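Local coordinates for protein glycerophosphoryl diester phosphodiesterase (PDB 3KS6) that belongs to the glycerophosphoryl diester phosphodiesterase family, folds as a TIM barrel and carries a magnesium ion bound by acidic side chains, at residues H39-A42 / D43-V47; P52-D55 / A56-M60; L113-E116 / G117-A120; A212-P215 / S216-T219. All coordinates share one frame; numbering follows the deposited sequence. Where two conformers were deposited one is given.

Overall arrangement
Followed from the N terminus, the four contacts come one after another; none nests in or crosses another, and each closes a turn within one continuous piece of chain. Contact 1 reverses strand 33-40 into strand 46-48. Contact 2 folds part of the loop between that strand and helix 69-74. Contact 3 starts helix 118-128, and contact 4 starts helix 215-224. Contacts 1 to 3 meet: His39 touches both Pro52 and Tyr115, and Phe118 packs on the strand at Pro40, so hairpin, loop and helix entrance are tied together. Contact 4 lies apart, its centre about 34 Å from that of contact 1, across the chain's centre.

Contact 1 of 4, residues H39-A42 / D43-V47; sequences HPTA and DGAIV
Thr41 OG1 knits together the turn of this beta hairpin, passing a hydrogen bond to Asp43 OD1 at 2.7 Å and receiving one from Ala45 N at 3.0 Å. A chi1 of 67° tucks the hydroxyl in over the main chain of Thr41, turned into the loop, and leaves CG2 on the side of the N, where in one of the two Val47 conformers it meets Val47 CG1 at 3.8 Å. This is the close-packed side, and its tightness rests on the two bonds that grip one hydroxyl. Away from the turn the strands pair in antiparallel fashion. His39 and Val47 form a hydrogen-bonded pair, N to O at 3.0 Å in both directions, while Pro40 and Ile46 form a non-hydrogen-bonded one; Thr41 N adds a bond to Ala45 O.

The outer end is looser. Ala42, Asp43 and Gly44 are exposed, and the type I turn from Thr41 to Gly44 is closed by a weak bond from Gly44 N to Thr41 O at 3.5 Å. Gly44 has a phi of 86°, a value that favours glycine. Asp43 OD1 also accepts from Leu69 N, so this oxygen is held by two donors.

Ala45 and Val47 rest on helix 69-74 at Leu69, whereas Pro40 packs against Tyr115; the hairpin turns barrel strand 33-40 back into strand 46-48, between helix 69-74 and the loop before helix 118-128.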
loop_
_atom_site.group_PDB
_atom_site.type_symbol
_atom_site.label_atom_id
_atom_site.label_comp_id
_atom_site.label_asym_id
_atom_site.label_seq_id
_atom_site.Cartn_x
_atom_site.Cartn_y
_atom_site.Cartn_z
ATOM N N HIS A 39 -11.935 1.187 1.041
ATOM C CA HIS A 39 -13.002 1.411 2.033
ATOM C C HIS A 39 -14.362 0.961 1.502
ATOM O O HIS A 39 -14.620 1.040 0.292
ATOM C CB HIS A 39 -13.086 2.899 2.389
ATOM C CG HIS A 39 -11.846 3.430 3.033
ATOM N ND1 HIS A 39 -11.631 3.380 4.393
ATOM C CD2 HIS A 39 -10.728 3.955 2.487
ATOM C CE1 HIS A 39 -10.440 3.887 4.654
ATOM N NE2 HIS A 39 -9.873 4.238 3.514
ATOM N N PRO A 40 -15.233 0.461 2.383
ATOM C CA PRO A 40 -16.575 0.114 1.950
ATOM C C PRO A 40 -17.481 1.322 1.898
ATOM O O PRO A 40 -17.269 2.251 2.667
ATOM C CB PRO A 40 -17.039 -0.836 3.046
ATOM C CG PRO A 40 -16.330 -0.351 4.273
ATOM C CD PRO A 40 -15.026 0.178 3.808
ATOM N N THR A 41 -18.472 1.315 0.998
ATOM C CA THR A 41 -19.544 2.309 1.000
ATOM C C THR A 41 -20.737 1.771 1.794
ATOM O O THR A 41 -20.727 0.617 2.247
ATOM C CB THR A 41 -20.020 2.646 -0.401
ATOM O OG1 THR A 41 -20.657 1.484 -0.958
ATOM C CG2 THR A 41 -18.822 3.130 -1.269
ATOM N N ALA A 42 -21.750 2.610 2.014
ATOM C CA ALA A 42 -22.930 2.177 2.774
ATOM C C ALA A 42 -23.733 1.099 2.038
ATOM O O ALA A 42 -24.311 0.219 2.680
ATOM C CB ALA A 42 -23.848 3.389 3.144
ATOM N N ASP A 43 -23.691 1.134 0.709
ATOM C CA ASP A 43 -24.462 0.235 -0.146
ATOM C C ASP A 43 -23.653 -0.943 -0.696
ATOM O O ASP A 43 -24.018 -1.525 -1.710
ATOM C CB ASP A 43 -25.191 1.011 -1.281
ATOM C CG ASP A 43 -24.247 1.761 -2.224
ATOM O OD1 ASP A 43 -23.092 2.051 -1.840
ATOM O OD2 ASP A 43 -24.675 2.079 -3.364
ATOM N N GLY A 44 -22.538 -1.258 -0.046
ATOM C CA GLY A 44 -21.818 -2.497 -0.304
ATOM C C GLY A 44 -20.816 -2.512 -1.430
ATOM O O GLY A 44 -20.485 -3.579 -1.928
ATOM N N ALA A 45 -20.310 -1.345 -1.793
ATOM C CA ALA A 45 -19.306 -1.227 -2.839
ATOM C C ALA A 45 -17.950 -1.035 -2.162
ATOM O O ALA A 45 -17.882 -0.857 -0.940
ATOM C CB ALA A 45 -19.619 -0.059 -3.743
ATOM N N ILE A 46 -16.893 -1.107 -2.978
ATOM C CA ILE A 46 -15.502 -0.979 -2.556
ATOM C C ILE A 46 -14.874 0.183 -3.346
ATOM O O ILE A 46 -14.818 0.136 -4.558
ATOM C CB ILE A 46 -14.709 -2.246 -2.814
ATOM C CG1 ILE A 46 -15.336 -3.432 -2.069
ATOM C CG2 ILE A 46 -13.225 -2.044 -2.378
ATOM C CD1 ILE A 46 -14.669 -4.741 -2.371
ATOM N N VAL A 47 -14.445 1.232 -2.657
ATOM C CA VAL A 47 -13.792 2.345 -3.325
ATOM C C VAL A 47 -12.347 2.462 -2.891
ATOM O O VAL A 47 -11.990 2.117 -1.768
ATOM C CB VAL A 47 -14.505 3.690 -3.112
ATOM C CG1 VAL A 47 -15.914 3.649 -3.727
ATOM C CG2 VAL A 47 -14.545 4.067 -1.625
#

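Contact 2 of 4, residues P52-D55 / A56-M60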
loop_
_atom_site.group_PDB
_atom_site.type_symbol
_atom_site.label_atom_id
_atom_site.label_comp_id
_atom_site.label_asym_id
_atom_site.label_seq_id
_atom_site.Cartn_x
_atom_site.Cartn_y
_atom_site.Cartn_z
ATOM N N PRO A 52 -10.551 7.350 5.474
ATOM C CA PRO A 52 -11.899 6.812 5.547
ATOM C C PRO A 52 -12.939 7.887 5.255
ATOM O O PRO A 52 -14.136 7.582 5.225
ATOM C CB PRO A 52 -11.994 6.302 6.988
ATOM C CG PRO A 52 -11.031 7.139 7.752
ATOM C CD PRO A 52 -9.921 7.459 6.808
ATOM N N THR A 53 -12.486 9.127 5.081
ATOM C CA THR A 53 -13.344 10.255 4.734
ATOM C C THR A 53 -12.836 10.904 3.463
ATOM O O THR A 53 -11.666 10.776 3.074
ATOM C CB THR A 53 -13.392 11.318 5.837
ATOM O OG1 THR A 53 -12.077 11.837 6.033
ATOM C CG2 THR A 53 -13.957 10.748 7.171
ATOM N N LEU A 54 -13.735 11.604 2.799
ATOM C CA LEU A 54 -13.421 12.264 1.553
ATOM C C LEU A 54 -12.794 13.661 1.701
ATOM O O LEU A 54 -12.368 14.215 0.726
ATOM C CB LEU A 54 -14.691 12.356 0.699
ATOM C CG LEU A 54 -15.294 11.042 0.139
ATOM C CD1 LEU A 54 -16.478 11.353 -0.819
ATOM C CD2 LEU A 54 -14.257 10.167 -0.589
ATOM N N ASP A 55 -12.715 14.195 2.918
ATOM C CA ASP A 55 -12.383 15.608 3.149
ATOM C C ASP A 55 -11.049 16.087 2.575
ATOM O O ASP A 55 -11.006 17.104 1.902
ATOM C CB ASP A 55 -12.408 15.938 4.646
ATOM C CG ASP A 55 -13.743 15.586 5.328
ATOM O OD1 ASP A 55 -14.351 14.561 5.010
ATOM O OD2 ASP A 55 -14.169 16.350 6.222
ATOM N N ALA A 56 -9.984 15.324 2.804
ATOM C CA ALA A 56 -8.598 15.757 2.530
ATOM C C ALA A 56 -8.229 15.846 1.075
ATOM O O ALA A 56 -7.485 16.755 0.678
ATOM C CB ALA A 56 -7.615 14.835 3.256
ATOM N N THR A 57 -8.727 14.905 0.273
ATOM C CA THR A 57 -8.363 14.868 -1.141
ATOM C C THR A 57 -9.467 15.122 -2.158
ATOM O O THR A 57 -9.211 15.007 -3.376
ATOM C CB THR A 57 -7.671 13.510 -1.484
ATOM O OG1 THR A 57 -8.638 12.455 -1.362
ATOM C CG2 THR A 57 -6.472 13.245 -0.560
ATOM N N THR A 58 -10.660 15.522 -1.723
ATOM C CA THR A 58 -11.706 15.867 -2.670
ATOM C C THR A 58 -12.404 17.172 -2.258
ATOM O O THR A 58 -12.025 17.826 -1.302
ATOM C CB THR A 58 -12.805 14.769 -2.792
ATOM O OG1 THR A 58 -13.672 14.884 -1.675
ATOM C CG2 THR A 58 -12.202 13.332 -2.922
ATOM N N ASP A 59 -13.429 17.521 -3.021
ATOM C CA ASP A 59 -14.289 18.634 -2.721
ATOM C C ASP A 59 -15.483 18.344 -1.801
ATOM O O ASP A 59 -16.234 19.269 -1.488
ATOM C CB ASP A 59 -14.775 19.241 -4.036
ATOM C CG ASP A 59 -15.577 18.277 -4.890
ATOM O OD1 ASP A 59 -15.548 17.060 -4.646
ATOM O OD2 ASP A 59 -16.209 18.747 -5.857
HETATM N N MSE A 60 -15.632 17.095 -1.352
HETATM C CA MSE A 60 -16.747 16.673 -0.496
HETATM C C MSE A 60 -16.226 16.339 0.874
HETATM O O MSE A 60 -15.018 16.281 1.082
HETATM C CB MSE A 60 -17.418 15.420 -1.068
HETATM C CG MSE A 60 -17.934 15.575 -2.452
HETATM SE SE MSE A 60 -19.411 16.778 -2.493
HETATM C CE MSE A 60 -19.687 16.868 -4.464
HETATM O O HOH W 1 -9.585 12.325 1.515
HETATM O O HOH W 2 -9.920 12.949 4.540
HETATM O O HOH W 3 -13.386 18.620 1.195
#
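Thr58 OG1 reaches back to Leu54 O at 2.8 Å and, in an ST turn, accepts a bond from the backbone N of Met60 at 3.0 Å with an N-H...O angle of 166°. One hydroxyl thereby ties both limbs of a compact loop to each other. With chi1 at 78° the hydroxyl is folded back over its own main chain, and from there it approaches the Leu54 carbonyl from above the carbonyl plane. Thr58 N adds a weak bond to the same oxygen. Beside this polar knot Leu54 CD1 lies against CB of Met60, a selenomethionine, at 4.2 Å.

Water forms the next shell. One molecule links Thr53 O with Thr57 N, and a second links Thr53 OG1 with Ala56 N, so two waters bridge the bend. Farther out, the Asp55 carboxylate is held by Thr61 OG1 and Gly62 N, and Asp59 OD1 accepts from Thr76 N. Asp55 thus ties the loop to its own continuation, while Asp59 ties it to chain past helix 69-74. Asp55 CA also makes a CA-H...O contact with Met60 O, at 3.4 Å and 151° at the hydrogen.

Contact 3 of 4, residues L113-E116 / G117-A120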
loop_
_atom_site.group_PDB
_atom_site.type_symbol
_atom_site.label_atom_id
_atom_site.label_comp_id
_atom_site.label_asym_id
_atom_site.label_seq_id
_atom_site.Cartn_x
_atom_site.Cartn_y
_atom_site.Cartn_z
ATOM N N LEU A 113 -11.392 1.502 14.176
ATOM C CA LEU A 113 -11.701 0.089 14.247
ATOM C C LEU A 113 -11.797 -0.547 12.858
ATOM O O LEU A 113 -12.228 0.101 11.905
ATOM C CB LEU A 113 -13.003 -0.184 14.995
ATOM C CG LEU A 113 -13.046 0.279 16.443
ATOM C CD1 LEU A 113 -14.450 -0.041 16.979
ATOM C CD2 LEU A 113 -11.951 -0.392 17.269
ATOM N N PRO A 114 -11.424 -1.830 12.754
ATOM C CA PRO A 114 -11.603 -2.484 11.469
ATOM C C PRO A 114 -13.064 -2.522 11.027
ATOM O O PRO A 114 -13.970 -2.610 11.871
ATOM C CB PRO A 114 -11.101 -3.902 11.693
ATOM C CG PRO A 114 -10.453 -3.932 13.023
ATOM C CD PRO A 114 -10.795 -2.695 13.763
ATOM N N TYR A 115 -13.286 -2.425 9.717
ATOM C CA TYR A 115 -14.628 -2.553 9.184
ATOM C C TYR A 115 -15.037 -4.038 9.229
ATOM O O TYR A 115 -14.385 -4.918 8.655
ATOM C CB TYR A 115 -14.722 -2.094 7.736
ATOM C CG TYR A 115 -14.378 -0.649 7.389
ATOM C CD1 TYR A 115 -15.265 0.390 7.669
ATOM C CD2 TYR A 115 -13.195 -0.333 6.695
ATOM C CE1 TYR A 115 -14.973 1.718 7.305
ATOM C CE2 TYR A 115 -12.901 0.967 6.329
ATOM C CZ TYR A 115 -13.795 1.999 6.617
ATOM O OH TYR A 115 -13.532 3.291 6.214
ATOM N N GLU A 116 -16.139 -4.318 9.911
ATOM C CA GLU A 116 -16.597 -5.693 10.055
ATOM C C GLU A 116 -16.929 -6.295 8.696
ATOM O O GLU A 116 -17.630 -5.689 7.894
ATOM C CB GLU A 116 -17.816 -5.777 10.997
ATOM C CG GLU A 116 -18.412 -7.188 11.181
ATOM C CD GLU A 116 -19.411 -7.599 10.099
ATOM O OE1 GLU A 116 -20.320 -6.809 9.774
ATOM O OE2 GLU A 116 -19.309 -8.743 9.601
ATOM N N GLY A 117 -16.432 -7.508 8.461
ATOM C CA GLY A 117 -16.678 -8.251 7.207
ATOM C C GLY A 117 -16.001 -7.770 5.935
ATOM O O GLY A 117 -16.192 -8.353 4.869
ATOM N N PHE A 118 -15.162 -6.750 6.040
ATOM C CA PHE A 118 -14.610 -6.118 4.876
ATOM C C PHE A 118 -13.505 -6.939 4.218
ATOM O O PHE A 118 -13.401 -6.939 3.008
ATOM C CB PHE A 118 -14.122 -4.714 5.231
ATOM C CG PHE A 118 -13.720 -3.878 4.037
ATOM C CD1 PHE A 118 -14.622 -3.642 2.987
ATOM C CD2 PHE A 118 -12.450 -3.285 3.977
ATOM C CE1 PHE A 118 -14.238 -2.868 1.895
ATOM C CE2 PHE A 118 -12.087 -2.510 2.901
ATOM C CZ PHE A 118 -12.968 -2.304 1.873
ATOM N N VAL A 119 -12.668 -7.606 5.010
ATOM C CA VAL A 119 -11.632 -8.436 4.428
ATOM C C VAL A 119 -12.284 -9.473 3.491
ATOM O O VAL A 119 -11.863 -9.638 2.347
ATOM C CB VAL A 119 -10.755 -9.095 5.528
ATOM C CG1 VAL A 119 -9.988 -10.313 4.956
ATOM C CG2 VAL A 119 -9.852 -8.009 6.173
ATOM N N ALA A 120 -13.391 -10.081 3.939
ATOM C CA ALA A 120 -14.130 -11.037 3.090
ATOM C C ALA A 120 -14.619 -10.384 1.784
ATOM O O ALA A 120 -14.496 -10.982 0.706
ATOM C CB ALA A 120 -15.318 -11.658 3.867
HETATM O O HOH W 4 -12.761 -7.250 8.118
#
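Tyr115 and Phe118 form a T-shaped aromatic pair across the turn that leads into helix 118-128. The edge of the Tyr115 ring is directed at the face of Phe118, with centroids 5.6 Å apart and planes at 69°. The two side chains leave the backbone as neighbours on nearly matching courses, and they also touch at their bases, Tyr115 CB to Phe118 CB at 3.7 Å. Phe118 reaches this place because its CG is anti to the backbone N (chi1 -171°), whereas Tyr115 CG stands beside its own N.

Among the polar contacts, Phe118 N donates to Tyr115 O at 3.3 Å, closing a type II beta turn; the donor stands above the carbonyl plane. A water gives a second bond to that oxygen, at 2.9 Å, and accepts from Val119 N at 3.1 Å. Tyr115 O is thereby linked directly to one amide of the helix's first turn and through the water to the next. Gly117, the N-cap residue, has a phi of 71°, as is usual at the third position of a type II turn, where glycine is favoured.

The tyrosine hydroxyl hydrogen-bonds His39 ND1, and Phe118 rests on Leu38 and Pro40 of strand 33-40. Val119 instead packs on helix 142-151, placing the start of helix 118-128 between the barrel strand and that helix.

Contact 4 of 4, residues A212-P215 / S216-T219; sequences AHTP and SQIT
Gln217 reaches back from the first turn of helix 215-224 to hold the chain that precedes it, and its side chain can be followed atom by atom. Gln217 CB lies 3.5 Å from Thr214 OG1 and also faces Ala212 CB. With chi1 at -77°, Gln217 CG stands beside the backbone N, and it passes Thr214 OG1 at 3.4 Å. Beyond CG the chain is extended, carrying CD past the same hydroxyl. At the tip, Gln217 OE1 takes two backbone bonds: His213 N at 3.0 Å, from above the carbonyl plane, and Thr214 N at 3.1 Å, in that plane and on a lone pair. The other end of the amide, NE2, bonds Asp190 OD1, which fixes which way round the group lies.

Thr214 is the N-cap, and its carbonyl begins the helical bonding: Ile218 N donates to Thr214 O at 2.9 Å, nearly straight at 177°. One residue on, Thr219 N bonds Pro215 O at 2.9 Å. On the buried side Ile218 CG1 lies over Ala212 O and approaches Ala212 CB, while the rest of the side chain packs on helix 234-249 and on Phe229 of strand 228-231. His213 ND1 accepts from Asp232 N, and the side chain lies about 5 Å from a bound acetate ion, probably from the crystallisation liquor.

The bond from the N-cap amide to the N3 side chain is the one found in a capping box; the same OE1 also takes His213 N. With two N-H groups converging on OE1, donation from NE2 to the Asp190 carboxylate would probably polarise the amide and make OE1 a better acceptor.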
loop_
_atom_site.group_PDB
_atom_site.type_symbol
_atom_site.label_atom_id
_atom_site.label_comp_id
_atom_site.label_asym_id
_atom_site.label_seq_id
_atom_site.Cartn_x
_atom_site.Cartn_y
_atom_site.Cartn_z
ATOM N N ALA A 212 8.969 6.564 1.099
ATOM C CA ALA A 212 10.248 6.928 0.459
ATOM C C ALA A 212 9.951 7.830 -0.727
ATOM O O ALA A 212 9.901 7.381 -1.861
ATOM C CB ALA A 212 10.971 5.718 0.018
ATOM N N HIS A 213 9.746 9.107 -0.450
ATOM C CA HIS A 213 9.269 10.061 -1.463
ATOM C C HIS A 213 10.332 10.989 -2.067
ATOM O O HIS A 213 10.115 11.521 -3.164
ATOM C CB HIS A 213 8.149 10.901 -0.865
ATOM C CG HIS A 213 7.049 10.093 -0.262
ATOM N ND1 HIS A 213 6.540 8.950 -0.846
ATOM C CD2 HIS A 213 6.360 10.264 0.883
ATOM C CE1 HIS A 213 5.566 8.468 -0.095
ATOM N NE2 HIS A 213 5.442 9.244 0.969
ATOM N N THR A 214 11.485 11.127 -1.412
ATOM C CA THR A 214 12.590 11.984 -1.886
ATOM C C THR A 214 13.794 11.188 -2.397
ATOM O O THR A 214 13.951 10.008 -2.070
ATOM C CB THR A 214 13.109 12.876 -0.716
ATOM O OG1 THR A 214 13.824 12.058 0.213
ATOM C CG2 THR A 214 11.948 13.590 0.017
ATOM N N PRO A 215 14.683 11.830 -3.183
ATOM C CA PRO A 215 15.842 11.125 -3.655
ATOM C C PRO A 215 16.680 10.508 -2.583
ATOM O O PRO A 215 17.167 9.393 -2.780
ATOM C CB PRO A 215 16.656 12.225 -4.383
ATOM C CG PRO A 215 15.650 13.184 -4.819
ATOM C CD PRO A 215 14.611 13.190 -3.744
ATOM N N SER A 216 16.893 11.218 -1.469
ATOM C CA SER A 216 17.723 10.682 -0.396
ATOM C C SER A 216 17.066 9.431 0.220
ATOM O O SER A 216 17.751 8.457 0.531
ATOM C CB SER A 216 17.987 11.735 0.691
ATOM O OG SER A 216 16.797 12.414 1.029
ATOM N N GLN A 217 15.760 9.493 0.407
ATOM C CA GLN A 217 15.014 8.358 0.990
ATOM C C GLN A 217 15.000 7.143 0.058
ATOM O O GLN A 217 15.208 6.028 0.479
ATOM C CB GLN A 217 13.580 8.777 1.261
ATOM C CG GLN A 217 13.428 9.614 2.490
ATOM C CD GLN A 217 12.052 10.156 2.630
ATOM O OE1 GLN A 217 11.369 10.471 1.642
ATOM N NE2 GLN A 217 11.613 10.292 3.891
ATOM N N ILE A 218 14.721 7.390 -1.219
ATOM C CA ILE A 218 14.781 6.363 -2.237
ATOM C C ILE A 218 16.172 5.739 -2.302
ATOM O O ILE A 218 16.296 4.514 -2.284
ATOM C CB ILE A 218 14.357 6.901 -3.626
ATOM C CG1 ILE A 218 12.865 7.297 -3.642
ATOM C CG2 ILE A 218 14.694 5.857 -4.725
ATOM C CD1 ILE A 218 12.445 8.165 -4.824
ATOM N N THR A 219 17.215 6.573 -2.329
ATOM C CA THR A 219 18.594 6.065 -2.400
ATOM C C THR A 219 18.962 5.288 -1.127
ATOM O O THR A 219 19.660 4.279 -1.173
ATOM C CB THR A 219 19.591 7.238 -2.649
ATOM O OG1 THR A 219 19.340 7.805 -3.938
ATOM C CG2 THR A 219 21.017 6.735 -2.537
#